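Long-range contact in anthranilate-CoA ligase (Stigmatella aurantiaca, PDB 4WV3), which belongs to the ANL superfamily, with a large AMP-binding domain followed by a smaller C-terminal domain: residues K2-D14 with E160-L172. Sequence-based numbering, arbitrary orientation.
Sequences KASDLPLYYNAVD and EAAQSHREDICSL
Arg166 lies along the N-terminal segment and meets it with both backbone and side chain. Its N donates to Leu8 O at 3.0 Å, the N-H pointing at the oxygen with an angle of 161°. The side chain, extended from CG to NE, runs back past Leu6 and Pro7, where Arg166 NH1 makes a weak bond to Pro7 O (3.4 Å). Ala3 O sits over the centre of one guanidinium face, 3.1 Å from Arg166 CZ, while Leu8 CD1 lies off-centre over the opposite face, so the flat group is sandwiched.

Ser164 provides the second polar link. Its OG donates to Tyr10 O at 2.8 Å, from above the carbonyl plane, and weakly accepts from Asn11 ND2. Asn11 OD1 is turned the other way and takes Val13 N on a lone pair, capping the turn into helix 14-17; Val81 O gives Asn11 ND2 a further partner.

Among the rings, His165 directs an edge toward the face of Tyr9, with planes at 59°. Leu8 O stands over the imidazole, and Leu8 CD1 packs near His165 NE2. Glu167 N donates to His165 ND1 in the ring plane, which helps to hold the ring's rotation.

Smaller apolar touches, Ala12 CB to Cys170 SG and Val13 CG1 to Ala161 CB, complete the contact. Two mostly irregular segments are thus joined next to helix 71-83, the N-terminal arm lying against the loop that leads into strand 169-175.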
ATOM      1  N   LYS A   2     -18.395   5.004 -14.277  1.00 16.11           N
ATOM      2  CA  LYS A   2     -17.961   6.389 -14.374  1.00 17.36           C
ATOM      3  C   LYS A   2     -18.361   7.160 -13.124  1.00 16.42           C
ATOM      4  O   LYS A   2     -19.155   6.679 -12.316  1.00 17.28           O
ATOM      5  CB  LYS A   2     -18.580   7.051 -15.605  1.00 21.19           C
ATOM      6  CG  LYS A   2     -17.974   6.614 -16.927  1.00 21.27           C
ATOM      7  CD  LYS A   2     -16.557   7.141 -17.072  1.00 28.65           C
ATOM      8  CE  LYS A   2     -16.167   7.276 -18.534  1.00 36.68           C
ATOM      9  NZ  LYS A   2     -14.840   7.934 -18.690  1.00 33.90           N
ATOM     10  N   ALA A   3     -17.807   8.357 -12.964  1.00 16.22           N
ATOM     11  CA  ALA A   3     -18.200   9.228 -11.865  1.00 15.29           C
ATOM     12  C   ALA A   3     -19.628   9.707 -12.085  1.00 18.02           C
ATOM     13  O   ALA A   3     -20.363   9.967 -11.132  1.00 16.20           O
ATOM     14  CB  ALA A   3     -17.255  10.408 -11.760  1.00 10.21           C
ATOM     15  N   SER A   4     -20.015   9.812 -13.352  1.00 15.92           N
ATOM     16  CA  SER A   4     -21.356  10.257 -13.716  1.00 16.03           C
ATOM     17  C   SER A   4     -22.426   9.230 -13.346  1.00 16.11           C
ATOM     18  O   SER A   4     -23.609   9.560 -13.268  1.00 17.14           O
ATOM     19  CB  SER A   4     -21.421  10.582 -15.210  1.00 13.11           C
ATOM     20  OG  SER A   4     -20.902   9.517 -15.986  1.00 16.89           O
ATOM     21  N   ASP A   5     -22.007   7.988 -13.117  1.00 14.77           N
ATOM     22  CA  ASP A   5     -22.925   6.939 -12.681  1.00 13.88           C
ATOM     23  C   ASP A   5     -23.298   7.127 -11.214  1.00 13.05           C
ATOM     24  O   ASP A   5     -24.334   6.647 -10.757  1.00 13.78           O
ATOM     25  CB  ASP A   5     -22.323   5.548 -12.910  1.00 12.50           C
ATOM     26  CG  ASP A   5     -22.168   5.215 -14.381  1.00 17.48           C
ATOM     27  OD1 ASP A   5     -22.887   5.812 -15.213  1.00 17.22           O
ATOM     28  OD2 ASP A   5     -21.324   4.353 -14.705  1.00 17.95           O
ATOM     29  N   LEU A   6     -22.449   7.839 -10.481  1.00 16.42           N
ATOM     30  CA  LEU A   6     -22.702   8.129  -9.076  1.00 15.00           C
ATOM     31  C   LEU A   6     -23.663   9.301  -8.945  1.00 15.42           C
ATOM     32  O   LEU A   6     -23.760  10.129  -9.850  1.00 19.46           O
ATOM     33  CB  LEU A   6     -21.389   8.460  -8.362  1.00 12.81           C
ATOM     34  CG  LEU A   6     -20.368   7.330  -8.235  1.00 15.75           C
ATOM     35  CD1 LEU A   6     -19.053   7.865  -7.697  1.00 10.26           C
ATOM     36  CD2 LEU A   6     -20.907   6.226  -7.337  1.00 17.91           C
ATOM     37  N   PRO A   7     -24.390   9.370  -7.819  1.00 13.52           N
ATOM     38  CA  PRO A   7     -25.191  10.566  -7.546  1.00 12.12           C
ATOM     39  C   PRO A   7     -24.275  11.762  -7.307  1.00 14.37           C
ATOM     40  O   PRO A   7     -23.174  11.584  -6.782  1.00 14.46           O
ATOM     41  CB  PRO A   7     -25.939  10.200  -6.260  1.00 15.88           C
ATOM     42  CG  PRO A   7     -25.113   9.128  -5.626  1.00  9.84           C
ATOM     43  CD  PRO A   7     -24.539   8.349  -6.767  1.00  9.65           C
ATOM     44  N   LEU A   8     -24.715  12.956  -7.696  1.00 16.50           N
ATOM     45  CA  LEU A   8     -23.903  14.161  -7.557  1.00 12.22           C
ATOM     46  C   LEU A   8     -23.489  14.374  -6.105  1.00 15.45           C
ATOM     47  O   LEU A   8     -22.368  14.799  -5.823  1.00 16.62           O
ATOM     48  CB  LEU A   8     -24.659  15.385  -8.077  1.00 13.72           C
ATOM     49  CG  LEU A   8     -23.857  16.686  -8.160  1.00 15.64           C
ATOM     50  CD1 LEU A   8     -22.701  16.543  -9.140  1.00  9.51           C
ATOM     51  CD2 LEU A   8     -24.761  17.846  -8.549  1.00 14.93           C
ATOM     52  N   TYR A   9     -24.401  14.068  -5.190  1.00 11.38           N
ATOM     53  CA  TYR A   9     -24.097  14.101  -3.768  1.00 13.31           C
ATOM     54  C   TYR A   9     -23.950  12.682  -3.230  1.00 19.76           C
ATOM     55  O   TYR A   9     -24.927  11.937  -3.127  1.00 15.64           O
ATOM     56  CB  TYR A   9     -25.173  14.868  -3.002  1.00 13.67           C
ATOM     57  CG  TYR A   9     -25.133  16.359  -3.247  1.00 18.57           C
ATOM     58  CD1 TYR A   9     -25.788  16.922  -4.334  1.00 18.36           C
ATOM     59  CD2 TYR A   9     -24.432  17.202  -2.396  1.00 18.55           C
ATOM     60  CE1 TYR A   9     -25.751  18.284  -4.563  1.00 26.52           C
ATOM     61  CE2 TYR A   9     -24.388  18.566  -2.616  1.00 26.97           C
ATOM     62  CZ  TYR A   9     -25.051  19.101  -3.701  1.00 30.19           C
ATOM     63  OH  TYR A   9     -25.011  20.458  -3.925  1.00 35.70           O
ATOM     64  N   TYR A  10     -22.719  12.314  -2.898  1.00 14.94           N
ATOM     65  CA  TYR A  10     -22.411  10.961  -2.458  1.00 12.87           C
ATOM     66  C   TYR A  10     -21.520  10.977  -1.224  1.00 15.35           C
ATOM     67  O   TYR A  10     -20.642  11.830  -1.088  1.00 17.85           O
ATOM     68  CB  TYR A  10     -21.732  10.185  -3.590  1.00 15.23           C
ATOM     69  CG  TYR A  10     -21.236   8.809  -3.202  1.00 15.71           C
ATOM     70  CD1 TYR A  10     -22.085   7.711  -3.224  1.00 13.02           C
ATOM     71  CD2 TYR A  10     -19.913   8.607  -2.826  1.00 11.05           C
ATOM     72  CE1 TYR A  10     -21.635   6.451  -2.873  1.00 14.19           C
ATOM     73  CE2 TYR A  10     -19.453   7.353  -2.473  1.00 12.56           C
ATOM     74  CZ  TYR A  10     -20.318   6.279  -2.499  1.00 18.73           C
ATOM     75  OH  TYR A  10     -19.866   5.027  -2.149  1.00 18.44           O
ATOM     76  N   ASN A  11     -21.756  10.031  -0.321  1.00 14.42           N
ATOM     77  CA  ASN A  11     -20.904   9.862   0.848  1.00 12.42           C
ATOM     78  C   ASN A  11     -20.322   8.454   0.874  1.00 11.85           C
ATOM     79  O   ASN A  11     -21.036   7.475   0.657  1.00 16.77           O
ATOM     80  CB  ASN A  11     -21.683  10.147   2.135  1.00 10.26           C
ATOM     81  CG  ASN A  11     -20.773  10.387   3.325  1.00 13.85           C
ATOM     82  OD1 ASN A  11     -20.192   9.451   3.875  1.00 16.54           O
ATOM     83  ND2 ASN A  11     -20.651  11.644   3.734  1.00 15.32           N
ATOM     84  N   ALA A  12     -19.024   8.358   1.143  1.00 15.46           N
ATOM     85  CA  ALA A  12     -18.313   7.083   1.098  1.00 15.33           C
ATOM     86  C   ALA A  12     -18.731   6.122   2.210  1.00 16.61           C
ATOM     87  O   ALA A  12     -18.308   4.967   2.228  1.00 19.49           O
ATOM     88  CB  ALA A  12     -16.808   7.315   1.129  1.00 10.73           C
ATOM     89  N   VAL A  13     -19.562   6.595   3.134  1.00 14.23           N
ATOM     90  CA  VAL A  13     -20.091   5.730   4.182  1.00 14.97           C
ATOM     91  C   VAL A  13     -21.065   4.722   3.572  1.00 21.52           C
ATOM     92  O   VAL A  13     -21.417   3.721   4.198  1.00 22.49           O
ATOM     93  CB  VAL A  13     -20.789   6.539   5.297  1.00 15.73           C
ATOM     94  CG1 VAL A  13     -22.151   7.028   4.832  1.00 16.11           C
ATOM     95  CG2 VAL A  13     -20.919   5.703   6.564  1.00 13.88           C
ATOM     96  N   ASP A  14     -21.483   4.987   2.338  1.00 17.97           N
ATOM     97  CA  ASP A  14     -22.356   4.076   1.611  1.00 17.60           C
ATOM     98  C   ASP A  14     -21.659   2.748   1.334  1.00 18.29           C
ATOM     99  O   ASP A  14     -22.316   1.723   1.171  1.00 18.32           O
ATOM    100  CB  ASP A  14     -22.825   4.708   0.299  1.00 16.15           C
ATOM    101  CG  ASP A  14     -23.775   3.811  -0.468  1.00 21.31           C
ATOM    102  OD1 ASP A  14     -24.961   3.730  -0.083  1.00 28.76           O
ATOM    103  OD2 ASP A  14     -23.335   3.188  -1.455  1.00 19.99           O
ATOM    104  N   GLU A 160     -27.302  10.993  10.700  1.00 19.42           N
ATOM    105  CA  GLU A 160     -27.573  11.346   9.313  1.00 24.04           C
ATOM    106  C   GLU A 160     -26.272  11.652   8.581  1.00 22.73           C
ATOM    107  O   GLU A 160     -25.440  12.415   9.073  1.00 25.53           O
ATOM    108  CB  GLU A 160     -28.513  12.551   9.231  1.00 29.16           C
ATOM    109  CG  GLU A 160     -29.935  12.278   9.698  1.00 39.67           C
ATOM    110  CD  GLU A 160     -30.756  11.508   8.677  1.00 52.80           C
ATOM    111  OE1 GLU A 160     -30.220  11.176   7.599  1.00 53.03           O
ATOM    112  OE2 GLU A 160     -31.944  11.240   8.954  1.00 60.28           O
ATOM    113  N   ALA A 161     -26.101  11.050   7.409  1.00 17.76           N
ATOM    114  CA  ALA A 161     -24.912  11.283   6.601  1.00 20.28           C
ATOM    115  C   ALA A 161     -24.883  12.722   6.099  1.00 21.31           C
ATOM    116  O   ALA A 161     -25.920  13.286   5.747  1.00 27.13           O
ATOM    117  CB  ALA A 161     -24.856  10.306   5.436  1.00 17.44           C
ATOM    118  N   ALA A 162     -23.695  13.313   6.075  1.00 18.36           N
ATOM    119  CA  ALA A 162     -23.537  14.697   5.645  1.00 19.60           C
ATOM    120  C   ALA A 162     -23.826  14.849   4.156  1.00 20.70           C
ATOM    121  O   ALA A 162     -23.551  13.946   3.364  1.00 22.67           O
ATOM    122  CB  ALA A 162     -22.138  15.195   5.971  1.00 17.26           C
ATOM    123  N   GLN A 163     -24.381  15.997   3.780  1.00 24.83           N
ATOM    124  CA  GLN A 163     -24.705  16.273   2.385  1.00 26.65           C
ATOM    125  C   GLN A 163     -23.440  16.596   1.598  1.00 22.31           C
ATOM    126  O   GLN A 163     -23.264  17.712   1.111  1.00 24.02           O
ATOM    127  CB  GLN A 163     -25.693  17.436   2.290  1.00 22.36           C
ATOM    128  CG  GLN A 163     -26.940  17.262   3.141  1.00 26.49           C
ATOM    129  CD  GLN A 163     -27.826  18.493   3.135  1.00 37.97           C
ATOM    130  OE1 GLN A 163     -27.739  19.332   2.237  1.00 39.26           O
ATOM    131  NE2 GLN A 163     -28.681  18.612   4.144  1.00 22.89           N
ATOM    132  N   SER A 164     -22.561  15.608   1.476  1.00 16.87           N
ATOM    133  CA  SER A 164     -21.278  15.803   0.816  1.00 18.00           C
ATOM    134  C   SER A 164     -21.378  15.610  -0.691  1.00 21.78           C
ATOM    135  O   SER A 164     -22.026  14.678  -1.170  1.00 17.68           O
ATOM    136  CB  SER A 164     -20.231  14.845   1.392  1.00 18.20           C
ATOM    137  OG  SER A 164     -20.605  13.494   1.181  1.00 14.48           O
ATOM    138  N   HIS A 165     -20.735  16.505  -1.434  1.00 18.93           N
ATOM    139  CA  HIS A 165     -20.598  16.344  -2.872  1.00 18.33           C
ATOM    140  C   HIS A 165     -19.715  15.126  -3.093  1.00 17.35           C
ATOM    141  O   HIS A 165     -18.858  14.823  -2.261  1.00 18.23           O
ATOM    142  CB  HIS A 165     -19.943  17.588  -3.474  1.00 14.57           C
ATOM    143  CG  HIS A 165     -20.101  17.703  -4.959  1.00 14.25           C
ATOM    144  ND1 HIS A 165     -19.367  16.950  -5.847  1.00 13.64           N
ATOM    145  CD2 HIS A 165     -20.900  18.499  -5.709  1.00 13.73           C
ATOM    146  CE1 HIS A 165     -19.712  17.269  -7.083  1.00 13.25           C
ATOM    147  NE2 HIS A 165     -20.640  18.206  -7.026  1.00 14.96           N
ATOM    148  N   ARG A 166     -19.917  14.419  -4.200  1.00 14.09           N
ATOM    149  CA  ARG A 166     -19.116  13.230  -4.469  1.00 14.02           C
ATOM    150  C   ARG A 166     -17.653  13.587  -4.728  1.00 11.72           C
ATOM    151  O   ARG A 166     -16.777  12.725  -4.686  1.00 10.21           O
ATOM    152  CB  ARG A 166     -19.692  12.420  -5.634  1.00 11.73           C
ATOM    153  CG  ARG A 166     -19.600  13.094  -6.991  1.00 15.33           C
ATOM    154  CD  ARG A 166     -19.939  12.107  -8.100  1.00 18.47           C
ATOM    155  NE  ARG A 166     -19.838  12.703  -9.429  1.00 22.01           N
ATOM    156  CZ  ARG A 166     -20.872  12.902 -10.240  1.00 15.98           C
ATOM    157  NH1 ARG A 166     -22.093  12.545  -9.865  1.00 11.33           N
ATOM    158  NH2 ARG A 166     -20.684  13.450 -11.433  1.00 12.84           N
ATOM    159  N   GLU A 167     -17.395  14.866  -4.981  1.00 15.25           N
ATOM    160  CA  GLU A 167     -16.041  15.341  -5.235  1.00 13.00           C
ATOM    161  C   GLU A 167     -15.402  15.955  -3.991  1.00 10.22           C
ATOM    162  O   GLU A 167     -14.239  16.358  -4.020  1.00 14.09           O
ATOM    163  CB  GLU A 167     -16.037  16.347  -6.385  1.00 11.21           C
ATOM    164  CG  GLU A 167     -16.600  15.790  -7.680  1.00 12.56           C
ATOM    165  CD  GLU A 167     -16.589  16.804  -8.805  1.00 18.47           C
ATOM    166  OE1 GLU A 167     -15.929  17.854  -8.656  1.00 15.47           O
ATOM    167  OE2 GLU A 167     -17.244  16.549  -9.838  1.00 16.67           O
ATOM    168  N   ASP A 168     -16.162  16.024  -2.902  1.00 10.38           N
ATOM    169  CA  ASP A 168     -15.635  16.530  -1.638  1.00 11.71           C
ATOM    170  C   ASP A 168     -14.630  15.555  -1.038  1.00 12.94           C
ATOM    171  O   ASP A 168     -14.791  14.342  -1.152  1.00 11.48           O
ATOM    172  CB  ASP A 168     -16.764  16.790  -0.638  1.00 16.35           C
ATOM    173  CG  ASP A 168     -17.474  18.106  -0.887  1.00 18.59           C
ATOM    174  OD1 ASP A 168     -16.826  19.051  -1.385  1.00 15.66           O
ATOM    175  OD2 ASP A 168     -18.681  18.196  -0.576  1.00 18.44           O
ATOM    176  N   ILE A 169     -13.600  16.094  -0.396  1.00 13.91           N
ATOM    177  CA  ILE A 169     -12.561  15.280   0.224  1.00 16.00           C
ATOM    178  C   ILE A 169     -13.096  14.547   1.452  1.00 16.69           C
ATOM    179  O   ILE A 169     -13.772  15.142   2.291  1.00 20.71           O
ATOM    180  CB  ILE A 169     -11.352  16.141   0.639  1.00 10.52           C
ATOM    181  CG1 ILE A 169     -10.857  16.975  -0.546  1.00  7.14           C
ATOM    182  CG2 ILE A 169     -10.234  15.270   1.195  1.00 10.20           C
ATOM    183  CD1 ILE A 169     -10.423  16.149  -1.736  1.00 10.50           C
ATOM    184  N   CYS A 170     -12.795  13.255   1.552  1.00 12.10           N
ATOM    185  CA  CYS A 170     -13.222  12.463   2.702  1.00 13.20           C
ATOM    186  C   CYS A 170     -12.049  11.798   3.418  1.00 14.62           C
ATOM    187  O   CYS A 170     -12.205  11.277   4.523  1.00 11.91           O
ATOM    188  CB  CYS A 170     -14.251  11.407   2.289  1.00 14.18           C
ATOM    189  SG  CYS A 170     -13.612  10.090   1.232  1.00  9.51           S
ATOM    190  N   SER A 171     -10.877  11.817   2.792  1.00 12.19           N
ATOM    191  CA  SER A 171      -9.692  11.221   3.403  1.00 14.01           C
ATOM    192  C   SER A 171      -8.397  11.909   2.983  1.00 14.61           C
ATOM    193  O   SER A 171      -8.324  12.540   1.929  1.00 13.23           O
ATOM    194  CB  SER A 171      -9.614   9.724   3.093  1.00 12.32           C
ATOM    195  OG  SER A 171      -9.398   9.494   1.712  1.00 12.82           O
ATOM    196  N   LEU A 172      -7.377  11.776   3.825  1.00 13.64           N
ATOM    197  CA  LEU A 172      -6.065  12.349   3.555  1.00 10.51           C
ATOM    198  C   LEU A 172      -4.973  11.365   3.962  1.00 12.66           C
ATOM    199  O   LEU A 172      -4.791  11.079   5.147  1.00 12.79           O
ATOM    200  CB  LEU A 172      -5.898  13.670   4.307  1.00 10.14           C
ATOM    201  CG  LEU A 172      -4.543  14.371   4.183  1.00 12.10           C
ATOM    202  CD1 LEU A 172      -4.226  14.669   2.728  1.00 12.73           C
ATOM    203  CD2 LEU A 172      -4.527  15.648   5.009  1.00 11.23           C
TER